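Orotidine 5'-phosphate decarboxylase (PDB 4LUI) probably catalyses the decarboxylation of orotidine 5'-monophosphate to uridine 5'-monophosphate, the last step of de novo UMP synthesis, and works as a homodimer. Local coordinates at residues B[142-147]-B[169-174]. Numbering follows the deposited sequence.
Sequences FLQPIA and PERLKE
R171 reaches from helix 169-179 to A147, the first residue of helix 147-157, and its NH2 stops 3.4 Å from A147 CB. The backbones stay well apart, with the CA atoms of A147 and R171 10.7 Å from each other, and the long side chain bridges the gap. In R171, CG lies anti to the backbone N (chi1 175°) and the chain bends at chi2, which carries the guanidinium across. The methyl of A147 meets this group obliquely. From the opposite direction comes Q144, on the 3-10 turn 144-145, whose NE2 lies 4.2 Å from R171 NE. The amide and guanidinium planes are 70° apart, and no hydrogen bond joins them; the two facing nitrogens are both donors, each hydrogen-bonded elsewhere. E133, in the loop after strand 127-131, serves both residues: OE2 accepts a hydrogen bond from Q144 NE2, and OE1 forms a salt bridge with R171 NH2. D148 OD1 makes a second salt bridge to that NH2, while E174 OE1, in the guanidinium plane at its edge, forms one to R171 NH1 (3.5 Å). The contact thus joins the loop leading into helix 147-157, and that helix's first residue, to the start of the next outer helix of the TIM barrel. With 91 Å² buried and no direct polar bond, the chemistry is consistent with acids holding and probably stabilising the charged guanidinium, while A147 and Q144 pack beside it.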
# COMPACT_ATOMS: atom_id res chain seq x y z
N PHE B 142 -15.08 6.62 5.48
CA PHE B 142 -14.13 6.91 6.56
C PHE B 142 -13.08 7.94 6.18
O PHE B 142 -12.65 8.72 7.03
CB PHE B 142 -13.41 5.63 6.98
CG PHE B 142 -14.33 4.52 7.39
CD1 PHE B 142 -15.18 4.67 8.47
CD2 PHE B 142 -14.33 3.33 6.69
CE1 PHE B 142 -16.03 3.64 8.84
CE2 PHE B 142 -15.17 2.31 7.06
CZ PHE B 142 -16.02 2.46 8.13
N LEU B 143 -12.62 7.93 4.92
CA LEU B 143 -11.58 8.86 4.49
C LEU B 143 -12.11 10.29 4.36
O LEU B 143 -11.53 11.23 4.90
CB LEU B 143 -10.97 8.43 3.16
CG LEU B 143 -9.81 7.45 3.25
CD1 LEU B 143 -9.49 6.93 1.85
CD2 LEU B 143 -8.60 8.14 3.87
N GLN B 144 -13.20 10.46 3.62
CA GLN B 144 -13.68 11.81 3.36
C GLN B 144 -14.02 12.63 4.63
O GLN B 144 -13.69 13.81 4.70
CB GLN B 144 -14.85 11.81 2.36
CG GLN B 144 -15.15 13.19 1.76
CD GLN B 144 -14.06 13.66 0.81
OE1 GLN B 144 -13.34 12.85 0.22
NE2 GLN B 144 -13.94 14.98 0.66
N PRO B 145 -14.66 12.01 5.65
CA PRO B 145 -14.95 12.79 6.85
C PRO B 145 -13.72 13.43 7.50
O PRO B 145 -13.88 14.44 8.21
CB PRO B 145 -15.56 11.76 7.81
CG PRO B 145 -16.20 10.75 6.90
CD PRO B 145 -15.25 10.65 5.73
N ILE B 146 -12.54 12.86 7.28
CA ILE B 146 -11.31 13.38 7.88
C ILE B 146 -10.39 14.08 6.86
O ILE B 146 -9.21 14.30 7.13
CB ILE B 146 -10.50 12.29 8.61
CG1 ILE B 146 -9.93 11.27 7.62
CG2 ILE B 146 -11.36 11.61 9.67
CD1 ILE B 146 -8.86 10.35 8.19
N ALA B 147 -10.93 14.42 5.70
CA ALA B 147 -10.10 15.00 4.64
C ALA B 147 -9.42 16.30 5.08
O ALA B 147 -8.27 16.55 4.72
CB ALA B 147 -10.93 15.23 3.39
N PRO B 169 -13.59 21.74 -8.36
CA PRO B 169 -12.61 22.84 -8.29
C PRO B 169 -12.71 23.61 -6.99
O PRO B 169 -11.70 23.97 -6.39
CB PRO B 169 -13.01 23.74 -9.45
CG PRO B 169 -13.64 22.78 -10.45
CD PRO B 169 -14.40 21.80 -9.59
N GLU B 170 -13.94 23.86 -6.55
CA GLU B 170 -14.15 24.60 -5.32
C GLU B 170 -13.54 23.85 -4.13
O GLU B 170 -13.02 24.46 -3.21
CB GLU B 170 -15.64 24.86 -5.09
CG GLU B 170 -16.31 25.70 -6.18
CD GLU B 170 -16.85 24.87 -7.35
OE1 GLU B 170 -16.54 23.66 -7.44
OE2 GLU B 170 -17.59 25.44 -8.19
N ARG B 171 -13.62 22.53 -4.17
CA ARG B 171 -13.05 21.70 -3.11
C ARG B 171 -11.53 21.68 -3.18
O ARG B 171 -10.85 21.70 -2.15
CB ARG B 171 -13.62 20.28 -3.18
CG ARG B 171 -13.00 19.30 -2.20
CD ARG B 171 -13.29 19.68 -0.75
NE ARG B 171 -12.50 18.84 0.15
CZ ARG B 171 -12.25 19.12 1.43
NH1 ARG B 171 -12.74 20.22 1.99
NH2 ARG B 171 -11.50 18.29 2.14
N LEU B 172 -10.99 21.64 -4.39
CA LEU B 172 -9.54 21.69 -4.58
C LEU B 172 -8.97 23.00 -4.00
O LEU B 172 -7.94 23.00 -3.32
CB LEU B 172 -9.20 21.56 -6.07
CG LEU B 172 -7.71 21.49 -6.45
CD1 LEU B 172 -7.02 20.34 -5.74
CD2 LEU B 172 -7.56 21.34 -7.96
N LYS B 173 -9.66 24.10 -4.25
CA LYS B 173 -9.25 25.38 -3.69
C LYS B 173 -9.22 25.34 -2.15
O LYS B 173 -8.29 25.85 -1.53
CB LYS B 173 -10.17 26.50 -4.18
CG LYS B 173 -9.76 27.89 -3.72
CD LYS B 173 -10.61 28.95 -4.39
CE LYS B 173 -10.16 30.36 -4.00
NZ LYS B 173 -10.50 30.69 -2.58
N GLU B 174 -10.22 24.70 -1.55
CA GLU B 174 -10.27 24.59 -0.10
C GLU B 174 -9.09 23.77 0.43
O GLU B 174 -8.48 24.11 1.45
CB GLU B 174 -11.59 23.96 0.35
CG GLU B 174 -12.78 24.85 0.10
CD GLU B 174 -14.10 24.16 0.38
OE1 GLU B 174 -14.17 22.92 0.24
OE2 GLU B 174 -15.07 24.85 0.76